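Local coordinates for scyllo-inositol 2-dehydrogenase (NADP(+)) IolW (PDB 3GDO), which catalyses the reversible NADPH-dependent reduction of scyllo-inosose to scyllo-inositol, and cannot use NADH instead, at residues Phe131-Lys136 with Ser246-Tyr251; Ile183-His188 with Gly236-Ile241; Leu215-Gly220 with Ile330-Ala335; Tyr279-Thr284 with Lys290-Ile295. All coordinates share one frame; numbering follows the deposited sequence.

Contact 1 (Phe131-Lys136 with Ser246-Tyr251); sequences FLTIKK and SSFIKY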
loop_
_atom_site.group_PDB
_atom_site.type_symbol
_atom_site.label_atom_id
_atom_site.label_comp_id
_atom_site.label_asym_id
_atom_site.label_seq_id
_atom_site.Cartn_x
_atom_site.Cartn_y
_atom_site.Cartn_z
ATOM N N PHE B 131 1.971 -16.504 7.578
ATOM C CA PHE B 131 0.546 -16.738 7.444
ATOM C C PHE B 131 -0.005 -17.595 8.594
ATOM O O PHE B 131 -1.078 -17.324 9.110
ATOM C CB PHE B 131 0.196 -17.337 6.081
ATOM C CG PHE B 131 -1.277 -17.329 5.792
ATOM C CD1 PHE B 131 -1.944 -16.148 5.562
ATOM C CD2 PHE B 131 -1.997 -18.509 5.744
ATOM C CE1 PHE B 131 -3.300 -16.134 5.318
ATOM C CE2 PHE B 131 -3.356 -18.516 5.510
ATOM C CZ PHE B 131 -4.015 -17.325 5.277
ATOM N N LEU B 132 0.756 -18.583 9.027
ATOM C CA LEU B 132 0.322 -19.410 10.127
ATOM C C LEU B 132 0.204 -18.551 11.370
ATOM O O LEU B 132 -0.753 -18.711 12.139
ATOM C CB LEU B 132 1.286 -20.589 10.362
ATOM C CG LEU B 132 1.149 -21.751 9.355
ATOM C CD1 LEU B 132 2.093 -22.876 9.770
ATOM C CD2 LEU B 132 -0.326 -22.259 9.215
ATOM N N THR B 133 1.175 -17.651 11.549
ATOM C CA THR B 133 1.198 -16.737 12.701
ATOM C C THR B 133 -0.063 -15.866 12.743
ATOM O O THR B 133 -0.743 -15.823 13.771
ATOM C CB THR B 133 2.454 -15.892 12.675
ATOM O OG1 THR B 133 3.583 -16.766 12.554
ATOM C CG2 THR B 133 2.567 -14.965 13.926
ATOM N N ILE B 134 -0.366 -15.199 11.627
ATOM C CA ILE B 134 -1.656 -14.512 11.412
ATOM C C ILE B 134 -2.935 -15.323 11.751
ATOM O O ILE B 134 -3.825 -14.825 12.475
ATOM C CB ILE B 134 -1.744 -13.938 9.975
ATOM C CG1 ILE B 134 -0.754 -12.759 9.792
ATOM C CG2 ILE B 134 -3.200 -13.532 9.605
ATOM C CD1 ILE B 134 -0.289 -12.571 8.266
ATOM N N LYS B 135 -3.053 -16.534 11.213
ATOM C CA LYS B 135 -4.187 -17.407 11.586
ATOM C C LYS B 135 -4.230 -17.696 13.102
ATOM O O LYS B 135 -5.294 -17.732 13.705
ATOM C CB LYS B 135 -4.165 -18.719 10.797
ATOM C CG LYS B 135 -4.753 -18.571 9.400
ATOM C CD LYS B 135 -4.722 -19.878 8.610
ATOM C CE LYS B 135 -5.620 -20.947 9.243
ATOM N NZ LYS B 135 -5.885 -22.014 8.269
ATOM N N LYS B 136 -3.069 -17.884 13.710
ATOM C CA LYS B 136 -3.026 -18.087 15.155
ATOM C C LYS B 136 -3.486 -16.829 15.939
ATOM O O LYS B 136 -4.282 -16.936 16.895
ATOM C CB LYS B 136 -1.642 -18.545 15.586
ATOM C CG LYS B 136 -1.614 -19.143 16.975
ATOM C CD LYS B 136 -0.193 -19.290 17.457
ATOM C CE LYS B 136 -0.096 -20.310 18.585
ATOM N NZ LYS B 136 1.029 -19.930 19.489
ATOM N N SER B 246 -6.236 -3.506 17.178
ATOM C CA SER B 246 -4.873 -3.947 16.975
ATOM C C SER B 246 -4.465 -3.916 15.502
ATOM O O SER B 246 -5.319 -3.892 14.606
ATOM C CB SER B 246 -4.713 -5.357 17.539
ATOM O OG SER B 246 -5.733 -6.188 17.023
ATOM N N SER B 247 -3.151 -3.907 15.300
ATOM C CA SER B 247 -2.471 -3.906 14.007
ATOM C C SER B 247 -1.347 -4.924 14.087
ATOM O O SER B 247 -0.640 -5.018 15.136
ATOM C CB SER B 247 -1.807 -2.558 13.755
ATOM O OG SER B 247 -2.718 -1.559 13.374
ATOM N N PHE B 248 -1.164 -5.673 13.004
ATOM C CA PHE B 248 -0.028 -6.597 12.879
ATOM C C PHE B 248 0.787 -6.165 11.685
ATOM O O PHE B 248 0.245 -6.045 10.572
ATOM C CB PHE B 248 -0.515 -8.045 12.720
ATOM C CG PHE B 248 0.582 -9.087 12.843
ATOM C CD1 PHE B 248 1.318 -9.211 14.026
ATOM C CD2 PHE B 248 0.861 -9.954 11.777
ATOM C CE1 PHE B 248 2.328 -10.163 14.152
ATOM C CE2 PHE B 248 1.865 -10.915 11.875
ATOM C CZ PHE B 248 2.611 -11.031 13.075
ATOM N N ILE B 249 2.069 -5.868 11.897
ATOM C CA ILE B 249 2.943 -5.410 10.790
ATOM C C ILE B 249 4.136 -6.312 10.761
ATOM O O ILE B 249 4.795 -6.486 11.794
ATOM C CB ILE B 249 3.491 -3.991 10.952
ATOM C CG1 ILE B 249 2.394 -2.941 11.257
ATOM C CG2 ILE B 249 4.386 -3.623 9.731
ATOM C CD1 ILE B 249 1.380 -2.794 10.237
ATOM N N LYS B 250 4.428 -6.908 9.609
ATOM C CA LYS B 250 5.526 -7.872 9.555
ATOM C C LYS B 250 6.290 -7.825 8.246
ATOM O O LYS B 250 5.670 -7.731 7.162
ATOM C CB LYS B 250 4.985 -9.298 9.792
ATOM C CG LYS B 250 6.110 -10.353 9.835
ATOM C CD LYS B 250 5.575 -11.781 10.178
ATOM C CE LYS B 250 6.727 -12.786 10.303
ATOM N NZ LYS B 250 7.786 -12.657 9.162
ATOM N N TYR B 251 7.613 -7.928 8.349
ATOM C CA TYR B 251 8.506 -8.050 7.189
ATOM C C TYR B 251 8.953 -9.509 6.963
ATOM O O TYR B 251 8.893 -10.334 7.860
ATOM C CB TYR B 251 9.772 -7.207 7.376
ATOM C CG TYR B 251 9.594 -5.694 7.438
ATOM C CD1 TYR B 251 10.102 -4.883 6.409
ATOM C CD2 TYR B 251 8.930 -5.091 8.507
ATOM C CE1 TYR B 251 9.965 -3.492 6.423
ATOM C CE2 TYR B 251 8.785 -3.671 8.564
ATOM C CZ TYR B 251 9.317 -2.891 7.506
ATOM O OH TYR B 251 9.216 -1.538 7.527
#
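Phe-248 meets the helical pair Thr-133 and Ile-134 with one side of its ring, from CD2 round to CZ, and all three residues are buried. Its CG lies anti to the backbone N (chi1 -169°), which carries the ring off the strand toward the helix. There Phe-248 CD2 comes 3.8 Å from Ile-134 CG1, and Phe-248 CZ lies 4.0 Å from Thr-133 CG2. A phenylalanine suits this place: Phe-248 CA is 8.2 Å from Ile-134 CA, a gap that a large apolar ring can bridge. Threonine suits the other side, because its methyl CG2 lies against the ring at CZ while OG1 bonds to Asn-129 O, one turn back in the helix, and to Val-298 N. Lys-250 again starts toward the helix, but its chain passes without touching residues 131-136; the residue is buried, and a lysine is long enough for NZ to reach both Tyr-251 O, 2.9 Å from NZ, and a salt bridge with Asp-274. Helix 129-139 thus lies on one face of the mixed sheet, against strands 246-250 and 239-243, with helix 174-190 beside it touching Phe-131.

Contact 2 (Ile183-His188 with Gly236-Ile241); sequences IDQTLH and GPRYQI
Gln-185 belongs to a regular helical turn, whereas Tyr-239 opens strand 239-243 just after Arg-238, whose nearly helical backbone angles (-67°/-49°) interrupt the extended run. The tyrosine hydroxyl donates a hydrogen bond to the amide oxygen, Tyr-239 OH to Gln-185 OE1 being 2.7 Å, and OE1 lies at the edge of the ring and in its plane. Seen from the amide, the donor is 16° out of the carbonyl plane. The glutamine chain runs extended beyond CG, long enough to take its amide across from the helix. A classic beta bulge sets this up: Arg-238 and Tyr-239 both face Lys-250 on the next strand, so the guanidinium and the phenol reach the same polar cluster. Arg-238 NE makes a weak bond of 3.3 Å to Tyr-239 OH. One water completes the cluster: it accepts from Gln-185 NE2 and from Arg-238 NH2, and donates to Tyr-239 OH at 3.0 Å. A leucine in place of Gln-185 would probably leave the buried tyrosine hydroxyl without its acceptor, the water without one of its donors, and Arg-125 O without the NE2 that bonds to it. The Tyr-239 ring itself packs against Ile-134 of helix 129-139 and Tyr-149 of strand 146-152.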
loop_
_atom_site.group_PDB
_atom_site.type_symbol
_atom_site.label_atom_id
_atom_site.label_comp_id
_atom_site.label_asym_id
_atom_site.label_seq_id
_atom_site.Cartn_x
_atom_site.Cartn_y
_atom_site.Cartn_z
ATOM N N ILE B 183 -3.415 -13.925 -2.995
ATOM C CA ILE B 183 -4.840 -13.997 -3.280
ATOM C C ILE B 183 -5.456 -15.210 -2.550
ATOM O O ILE B 183 -6.509 -15.097 -1.914
ATOM C CB ILE B 183 -5.086 -14.094 -4.794
ATOM C CG1 ILE B 183 -4.821 -12.743 -5.462
ATOM C CG2 ILE B 183 -6.537 -14.575 -5.115
ATOM C CD1 ILE B 183 -4.769 -12.835 -7.034
ATOM N N ASP B 184 -4.790 -16.352 -2.612
ATOM C CA ASP B 184 -5.313 -17.574 -1.988
ATOM C C ASP B 184 -5.450 -17.354 -0.487
ATOM O O ASP B 184 -6.466 -17.757 0.151
ATOM C CB ASP B 184 -4.394 -18.790 -2.267
ATOM C CG ASP B 184 -4.860 -20.073 -1.531
ATOM O OD1 ASP B 184 -5.886 -20.653 -1.945
ATOM O OD2 ASP B 184 -4.200 -20.510 -0.531
ATOM N N GLN B 185 -4.431 -16.711 0.084
ATOM C CA GLN B 185 -4.413 -16.448 1.519
ATOM C C GLN B 185 -5.604 -15.573 1.889
ATOM O O GLN B 185 -6.316 -15.839 2.875
ATOM C CB GLN B 185 -3.120 -15.753 1.904
ATOM C CG GLN B 185 -1.924 -16.702 1.914
ATOM C CD GLN B 185 -0.620 -16.047 2.373
ATOM O OE1 GLN B 185 -0.477 -14.830 2.355
ATOM N NE2 GLN B 185 0.326 -16.862 2.798
ATOM N N THR B 186 -5.829 -14.546 1.068
ATOM C CA THR B 186 -6.916 -13.590 1.297
ATOM C C THR B 186 -8.274 -14.269 1.197
ATOM O O THR B 186 -9.167 -14.005 2.036
ATOM C CB THR B 186 -6.878 -12.384 0.318
ATOM O OG1 THR B 186 -5.541 -11.843 0.278
ATOM C CG2 THR B 186 -7.840 -11.323 0.760
ATOM N N LEU B 187 -8.451 -15.100 0.160
ATOM C CA LEU B 187 -9.710 -15.854 -0.019
ATOM C C LEU B 187 -9.884 -16.804 1.165
ATOM O O LEU B 187 -10.977 -16.940 1.693
ATOM C CB LEU B 187 -9.694 -16.620 -1.314
ATOM C CG LEU B 187 -9.649 -15.738 -2.579
ATOM C CD1 LEU B 187 -9.766 -16.617 -3.784
ATOM C CD2 LEU B 187 -10.671 -14.648 -2.583
ATOM N N HIS B 188 -8.784 -17.389 1.614
ATOM C CA HIS B 188 -8.816 -18.338 2.717
ATOM C C HIS B 188 -9.336 -17.651 3.955
ATOM O O HIS B 188 -10.153 -18.213 4.694
ATOM C CB HIS B 188 -7.431 -18.947 2.987
ATOM C CG HIS B 188 -7.437 -20.058 3.994
ATOM N ND1 HIS B 188 -8.173 -21.219 3.827
ATOM C CD2 HIS B 188 -6.800 -20.185 5.182
ATOM C CE1 HIS B 188 -7.962 -22.023 4.856
ATOM N NE2 HIS B 188 -7.140 -21.419 5.694
ATOM N N GLY B 236 8.944 -3.084 1.765
ATOM C CA GLY B 236 8.356 -2.635 3.015
ATOM C C GLY B 236 7.822 -3.867 3.716
ATOM O O GLY B 236 8.192 -4.980 3.375
ATOM N N PRO B 237 6.937 -3.691 4.691
ATOM C CA PRO B 237 6.308 -4.873 5.270
ATOM C C PRO B 237 5.558 -5.747 4.227
ATOM O O PRO B 237 4.964 -5.228 3.241
ATOM C CB PRO B 237 5.280 -4.291 6.210
ATOM C CG PRO B 237 5.511 -2.818 6.267
ATOM C CD PRO B 237 6.409 -2.422 5.213
ATOM N N ARG B 238 5.666 -7.057 4.412
ATOM C CA ARG B 238 4.885 -8.057 3.649
ATOM C C ARG B 238 3.407 -7.922 4.042
ATOM O O ARG B 238 2.540 -7.812 3.167
ATOM C CB ARG B 238 5.390 -9.476 3.903
ATOM C CG ARG B 238 4.556 -10.554 3.155
ATOM C CD ARG B 238 5.285 -11.889 3.073
ATOM N NE ARG B 238 4.458 -12.979 2.502
ATOM C CZ ARG B 238 4.506 -13.409 1.236
ATOM N NH1 ARG B 238 5.309 -12.813 0.330
ATOM N NH2 ARG B 238 3.738 -14.446 0.863
ATOM N N TYR B 239 3.136 -7.892 5.343
ATOM C CA TYR B 239 1.771 -7.726 5.889
ATOM C C TYR B 239 1.599 -6.471 6.715
ATOM O O TYR B 239 2.396 -6.174 7.597
ATOM C CB TYR B 239 1.334 -8.923 6.782
ATOM C CG TYR B 239 1.383 -10.249 6.044
ATOM C CD1 TYR B 239 0.287 -10.675 5.276
ATOM C CD2 TYR B 239 2.526 -11.027 6.054
ATOM C CE1 TYR B 239 0.325 -11.865 4.566
ATOM C CE2 TYR B 239 2.577 -12.217 5.331
ATOM C CZ TYR B 239 1.470 -12.620 4.582
ATOM O OH TYR B 239 1.511 -13.795 3.851
ATOM N N GLN B 240 0.503 -5.782 6.460
ATOM C CA GLN B 240 0.015 -4.746 7.339
ATOM C C GLN B 240 -1.463 -4.990 7.500
ATOM O O GLN B 240 -2.275 -4.839 6.530
ATOM C CB GLN B 240 0.261 -3.336 6.748
ATOM C CG GLN B 240 1.737 -3.023 6.468
ATOM C CD GLN B 240 1.956 -1.730 5.661
ATOM O OE1 GLN B 240 1.729 -0.630 6.145
ATOM N NE2 GLN B 240 2.434 -1.881 4.426
ATOM N N ILE B 241 -1.835 -5.341 8.728
ATOM C CA ILE B 241 -3.216 -5.709 9.003
ATOM C C ILE B 241 -3.796 -4.904 10.161
ATOM O O ILE B 241 -3.242 -4.953 11.270
ATOM C CB ILE B 241 -3.330 -7.215 9.346
ATOM C CG1 ILE B 241 -2.601 -8.089 8.321
ATOM C CG2 ILE B 241 -4.821 -7.616 9.448
ATOM C CD1 ILE B 241 -2.513 -9.580 8.732
HETATM O O HOH W 1 3.139 -16.127 3.063
#

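Contact 3 (Leu215-Gly220 with Ile330-Ala335); sequences LTLDYG and IRIIEA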
loop_
_atom_site.group_PDB
_atom_site.type_symbol
_atom_site.label_atom_id
_atom_site.label_comp_id
_atom_site.label_asym_id
_atom_site.label_seq_id
_atom_site.Cartn_x
_atom_site.Cartn_y
_atom_site.Cartn_z
ATOM N N LEU B 215 -3.910 -4.894 -6.661
ATOM C CA LEU B 215 -5.322 -5.283 -6.652
ATOM C C LEU B 215 -6.014 -4.804 -5.390
ATOM O O LEU B 215 -5.446 -4.893 -4.300
ATOM C CB LEU B 215 -5.448 -6.822 -6.692
ATOM C CG LEU B 215 -5.470 -7.605 -8.001
ATOM C CD1 LEU B 215 -4.185 -7.379 -8.817
ATOM C CD2 LEU B 215 -5.614 -9.084 -7.643
ATOM N N THR B 216 -7.235 -4.317 -5.539
ATOM C CA THR B 216 -8.094 -4.056 -4.395
ATOM C C THR B 216 -9.274 -5.041 -4.429
ATOM O O THR B 216 -10.056 -5.056 -5.419
ATOM C CB THR B 216 -8.645 -2.597 -4.401
ATOM O OG1 THR B 216 -7.550 -1.661 -4.371
ATOM C CG2 THR B 216 -9.588 -2.358 -3.208
ATOM N N LEU B 217 -9.386 -5.846 -3.387
ATOM C CA LEU B 217 -10.570 -6.717 -3.182
ATOM C C LEU B 217 -11.555 -6.100 -2.199
ATOM O O LEU B 217 -11.232 -5.864 -1.015
ATOM C CB LEU B 217 -10.184 -8.136 -2.750
ATOM C CG LEU B 217 -9.633 -9.106 -3.808
ATOM C CD1 LEU B 217 -8.414 -8.587 -4.551
ATOM C CD2 LEU B 217 -9.281 -10.474 -3.170
ATOM N N ASP B 218 -12.747 -5.815 -2.731
ATOM C CA ASP B 218 -13.733 -5.016 -2.039
ATOM C C ASP B 218 -14.601 -5.946 -1.192
ATOM O O ASP B 218 -15.370 -6.748 -1.731
ATOM C CB ASP B 218 -14.571 -4.217 -3.072
ATOM C CG ASP B 218 -15.698 -3.362 -2.427
ATOM O OD1 ASP B 218 -15.770 -3.216 -1.181
ATOM O OD2 ASP B 218 -16.525 -2.833 -3.205
ATOM N N TYR B 219 -14.430 -5.870 0.119
ATOM C CA TYR B 219 -15.312 -6.576 1.047
ATOM C C TYR B 219 -16.130 -5.549 1.857
ATOM O O TYR B 219 -16.366 -5.764 3.023
ATOM C CB TYR B 219 -14.499 -7.401 2.023
ATOM C CG TYR B 219 -13.697 -8.558 1.434
ATOM C CD1 TYR B 219 -14.218 -9.875 1.426
ATOM C CD2 TYR B 219 -12.411 -8.355 0.927
ATOM C CE1 TYR B 219 -13.470 -10.960 0.912
ATOM C CE2 TYR B 219 -11.654 -9.428 0.434
ATOM C CZ TYR B 219 -12.191 -10.725 0.414
ATOM O OH TYR B 219 -11.435 -11.752 -0.092
ATOM N N GLY B 220 -16.501 -4.416 1.265
ATOM C CA GLY B 220 -17.332 -3.417 1.976
ATOM C C GLY B 220 -16.475 -2.605 2.936
ATOM O O GLY B 220 -15.632 -1.792 2.518
ATOM N N ILE B 330 -8.159 -18.119 -9.630
ATOM C CA ILE B 330 -8.155 -17.794 -11.052
ATOM C C ILE B 330 -9.235 -16.806 -11.389
ATOM O O ILE B 330 -9.024 -15.917 -12.175
ATOM C CB ILE B 330 -8.283 -19.068 -11.943
ATOM C CG1 ILE B 330 -7.177 -20.084 -11.599
ATOM C CG2 ILE B 330 -8.220 -18.701 -13.406
ATOM C CD1 ILE B 330 -5.728 -19.453 -11.435
ATOM N N ARG B 331 -10.396 -16.947 -10.760
ATOM C CA ARG B 331 -11.488 -15.995 -10.925
ATOM C C ARG B 331 -11.062 -14.573 -10.527
ATOM O O ARG B 331 -11.409 -13.594 -11.200
ATOM C CB ARG B 331 -12.693 -16.417 -10.068
ATOM C CG ARG B 331 -13.510 -17.561 -10.680
ATOM C CD ARG B 331 -14.988 -17.441 -10.318
ATOM N NE ARG B 331 -15.352 -18.524 -9.420
ATOM C CZ ARG B 331 -15.773 -19.720 -9.834
ATOM N NH1 ARG B 331 -15.888 -19.970 -11.142
ATOM N NH2 ARG B 331 -16.066 -20.672 -8.938
ATOM N N ILE B 332 -10.311 -14.461 -9.425
ATOM C CA ILE B 332 -9.875 -13.129 -8.987
ATOM C C ILE B 332 -8.846 -12.610 -9.959
ATOM O O ILE B 332 -8.874 -11.428 -10.290
ATOM C CB ILE B 332 -9.246 -13.142 -7.569
ATOM C CG1 ILE B 332 -10.294 -13.532 -6.542
ATOM C CG2 ILE B 332 -8.600 -11.724 -7.217
ATOM C CD1 ILE B 332 -11.484 -12.597 -6.511
ATOM N N ILE B 333 -7.941 -13.493 -10.417
ATOM C CA ILE B 333 -6.896 -13.096 -11.375
ATOM C C ILE B 333 -7.502 -12.567 -12.694
ATOM O O ILE B 333 -7.095 -11.512 -13.173
ATOM C CB ILE B 333 -5.878 -14.227 -11.611
ATOM C CG1 ILE B 333 -5.002 -14.398 -10.363
ATOM C CG2 ILE B 333 -4.986 -13.930 -12.755
ATOM C CD1 ILE B 333 -4.121 -15.594 -10.456
ATOM N N GLU B 334 -8.518 -13.255 -13.228
ATOM C CA GLU B 334 -9.164 -12.828 -14.487
ATOM C C GLU B 334 -9.909 -11.527 -14.348
ATOM O O GLU B 334 -9.884 -10.685 -15.254
ATOM C CB GLU B 334 -10.113 -13.927 -15.043
ATOM C CG GLU B 334 -9.369 -15.096 -15.719
ATOM C CD GLU B 334 -10.312 -16.104 -16.467
ATOM O OE1 GLU B 334 -10.299 -16.134 -17.720
ATOM O OE2 GLU B 334 -11.054 -16.863 -15.803
ATOM N N ALA B 335 -10.551 -11.338 -13.206
ATOM C CA ALA B 335 -11.270 -10.083 -12.933
ATOM C C ALA B 335 -10.311 -8.882 -12.766
ATOM O O ALA B 335 -10.605 -7.776 -13.207
ATOM C CB ALA B 335 -12.173 -10.222 -11.686
#
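Ile-332 sets its CG2 methyl against two leucines of strand 212-219, 4.0 Å from Leu-215 CD2 and 4.1 Å from Leu-217 CD1. This is helix-on-sheet packing in the C-terminal alpha/beta domain: the leucines, two residues apart, project from one face of the strand toward helix 323-342. CG2 is anti to the backbone N of Ile-332 (chi1 -65° to CG1), and this beta-branch methyl, set directly on CB, reaches a methyl of each leucine at once. Around this first shell, Pro-193 touches both Leu-217 and Ile-332, Val-196 adds to the Ile-332 side, and Leu-175 of helix 174-190 packs on Leu-215. Ile-333 turns instead to Ile-183 and Tyr-176 of that helix. Farther out, Arg-331 makes salt bridges to Glu-324 and to Glu-106 of helix 102-115, tying the helix to the Rossmann part. The strand ends in an Asx turn, in which Gly-220 N donates to Asp-218 OD1 at 2.8 Å, meeting the carboxylate on its anti side and 33° out of its plane.

Contact 4 (Tyr279-Thr284 with Lys290-Ile295); sequences YGKLTT and KKTETI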
loop_
_atom_site.group_PDB
_atom_site.type_symbol
_atom_site.label_atom_id
_atom_site.label_comp_id
_atom_site.label_asym_id
_atom_site.label_seq_id
_atom_site.Cartn_x
_atom_site.Cartn_y
_atom_site.Cartn_z
ATOM N N TYR B 279 10.341 -11.273 13.103
ATOM C CA TYR B 279 9.104 -11.554 13.825
ATOM C C TYR B 279 8.207 -10.325 13.676
ATOM O O TYR B 279 8.715 -9.183 13.690
ATOM C CB TYR B 279 9.359 -11.815 15.327
ATOM C CG TYR B 279 10.093 -13.111 15.720
ATOM C CD1 TYR B 279 10.365 -14.131 14.780
ATOM C CD2 TYR B 279 10.470 -13.330 17.063
ATOM C CE1 TYR B 279 11.017 -15.325 15.164
ATOM C CE2 TYR B 279 11.124 -14.512 17.465
ATOM C CZ TYR B 279 11.395 -15.498 16.508
ATOM O OH TYR B 279 12.030 -16.645 16.895
ATOM N N GLY B 280 6.904 -10.549 13.510
ATOM C CA GLY B 280 5.953 -9.461 13.378
ATOM C C GLY B 280 5.745 -8.667 14.666
ATOM O O GLY B 280 5.954 -9.187 15.760
ATOM N N LYS B 281 5.342 -7.404 14.530
ATOM C CA LYS B 281 4.919 -6.593 15.675
ATOM C C LYS B 281 3.417 -6.428 15.719
ATOM O O LYS B 281 2.788 -5.992 14.734
ATOM C CB LYS B 281 5.617 -5.225 15.680
ATOM C CG LYS B 281 7.123 -5.385 15.615
ATOM C CD LYS B 281 7.904 -4.092 15.777
ATOM C CE LYS B 281 9.380 -4.436 16.068
ATOM N NZ LYS B 281 10.260 -3.227 16.124
ATOM N N LEU B 282 2.853 -6.792 16.868
ATOM C CA LEU B 282 1.446 -6.606 17.148
ATOM C C LEU B 282 1.304 -5.421 18.090
ATOM O O LEU B 282 1.906 -5.394 19.169
ATOM C CB LEU B 282 0.830 -7.860 17.801
ATOM C CG LEU B 282 -0.668 -7.830 18.120
ATOM C CD1 LEU B 282 -1.520 -8.066 16.879
ATOM C CD2 LEU B 282 -1.017 -8.861 19.192
ATOM N N THR B 283 0.498 -4.458 17.671
ATOM C CA THR B 283 0.184 -3.287 18.475
ATOM C C THR B 283 -1.272 -3.384 18.890
ATOM O O THR B 283 -2.137 -3.592 18.034
ATOM C CB THR B 283 0.429 -2.035 17.680
ATOM O OG1 THR B 283 1.824 -1.964 17.397
ATOM C CG2 THR B 283 0.020 -0.796 18.461
ATOM N N THR B 284 -1.513 -3.283 20.206
ATOM C CA THR B 284 -2.865 -3.331 20.776
ATOM C C THR B 284 -3.216 -2.068 21.578
ATOM O O THR B 284 -2.417 -1.594 22.392
ATOM C CB THR B 284 -3.071 -4.604 21.645
ATOM O OG1 THR B 284 -2.701 -5.760 20.883
ATOM C CG2 THR B 284 -4.516 -4.734 22.071
ATOM N N LYS B 290 -1.379 1.918 24.758
ATOM C CA LYS B 290 -0.954 1.398 23.471
ATOM C C LYS B 290 0.258 0.519 23.739
ATOM O O LYS B 290 1.273 0.984 24.251
ATOM C CB LYS B 290 -0.633 2.573 22.537
ATOM C CG LYS B 290 -0.092 2.278 21.143
ATOM C CD LYS B 290 -0.210 3.566 20.302
ATOM C CE LYS B 290 1.020 3.847 19.451
ATOM N NZ LYS B 290 0.920 3.306 18.064
ATOM N N LYS B 291 0.124 -0.764 23.427
ATOM C CA LYS B 291 1.135 -1.765 23.749
ATOM C C LYS B 291 1.664 -2.360 22.434
ATOM O O LYS B 291 0.875 -2.669 21.553
ATOM C CB LYS B 291 0.481 -2.821 24.667
ATOM C CG LYS B 291 1.198 -4.169 24.879
ATOM C CD LYS B 291 0.528 -4.952 26.045
ATOM C CE LYS B 291 0.551 -6.465 25.828
ATOM N NZ LYS B 291 -0.298 -7.207 26.810
ATOM N N THR B 292 2.985 -2.478 22.296
ATOM C CA THR B 292 3.584 -3.160 21.142
ATOM C C THR B 292 4.312 -4.433 21.570
ATOM O O THR B 292 5.127 -4.404 22.480
ATOM C CB THR B 292 4.506 -2.218 20.314
ATOM O OG1 THR B 292 3.699 -1.245 19.644
ATOM C CG2 THR B 292 5.293 -2.987 19.249
ATOM N N GLU B 293 4.022 -5.542 20.893
ATOM C CA GLU B 293 4.587 -6.854 21.232
ATOM C C GLU B 293 5.232 -7.500 20.000
ATOM O O GLU B 293 4.648 -7.482 18.917
ATOM C CB GLU B 293 3.433 -7.730 21.656
ATOM C CG GLU B 293 3.534 -8.449 22.980
ATOM C CD GLU B 293 2.223 -9.164 23.284
ATOM O OE1 GLU B 293 1.143 -8.507 23.234
ATOM O OE2 GLU B 293 2.259 -10.385 23.551
ATOM N N THR B 294 6.421 -8.063 20.156
ATOM C CA THR B 294 7.044 -8.870 19.111
ATOM C C THR B 294 6.502 -10.305 19.201
ATOM O O THR B 294 6.631 -10.939 20.249
ATOM C CB THR B 294 8.587 -8.804 19.232
ATOM O OG1 THR B 294 9.008 -7.482 18.913
ATOM C CG2 THR B 294 9.278 -9.725 18.278
ATOM N N ILE B 295 5.883 -10.804 18.119
ATOM C CA ILE B 295 5.271 -12.149 18.099
ATOM C C ILE B 295 6.184 -13.184 17.419
ATOM O O ILE B 295 6.415 -13.100 16.202
ATOM C CB ILE B 295 3.893 -12.157 17.389
ATOM C CG1 ILE B 295 2.991 -11.020 17.896
ATOM C CG2 ILE B 295 3.207 -13.518 17.532
ATOM C CD1 ILE B 295 2.530 -11.152 19.352
HETATM O O HOH W 2 5.758 -13.119 13.627
#
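Leu-282 and Glu-293 form a hydrogen-bonded antiparallel pair, Leu-282 N to Glu-293 O being 2.8 Å and Glu-293 N to Leu-282 O 2.7 Å. Thr-284 and Lys-291 repeat the pattern at one end, and at the other Ile-295 N reaches Gly-280 O almost straight, with 174° at the hydrogen. There a water accepts from Gly-280 N and donates to Ile-295 O, bridging the two backbones. In the non-hydrogen-bonded pair Thr-283 and Thr-292, the hydroxyls join, OG1 to OG1 at 3.0 Å; both lie anti to their own carbonyl carbons. Threonine suits this place, since its beta branch fits an extended backbone and its hydroxyl can bond across the strands. With an alanine in place of Thr-283, the Thr-292 hydroxyl is likely to lose its partner across the strands. On the other face, Leu-282 CB packs 3.8 Å from Ile-295 CG1, and both side chains also rest on Phe-248, an apolar setting that suits the buried Leu-282. Thr-294 CG2 comes in at the edge of the Tyr-279 ring, in its plane, and lies 3.6 Å from Tyr-279 CB. Lys-281, Lys-290 and Lys-291 are exposed, where long charged chains are at home. The two strands, with axes 4.6 Å apart and 155° between their directions, make a twisted antiparallel beta hairpin at one edge of the domain's mixed sheet.

One mixed sheet runs through all four contacts. Strand 246-250 lies at its junctions: Phe-248 N to Ile-241 O, 2.8 Å, probably bonds contact 1 to contact 2, and Ile-249 N to Lys-281 O, 2.9 Å, probably bonds contact 1 to contact 4. Contact 2 meets contact 3 where Ile-183 CD1 lies 3.7 Å from Ile-333 CG1. Contacts 3 and 4 are farthest apart, with centres about 29 Å from each other. The second subunit touches every contact. As in other Gfo/Idh/MocA enzymes, the active site probably lies between this sheet domain and the Rossmann domain, which is expected to bind NADPH.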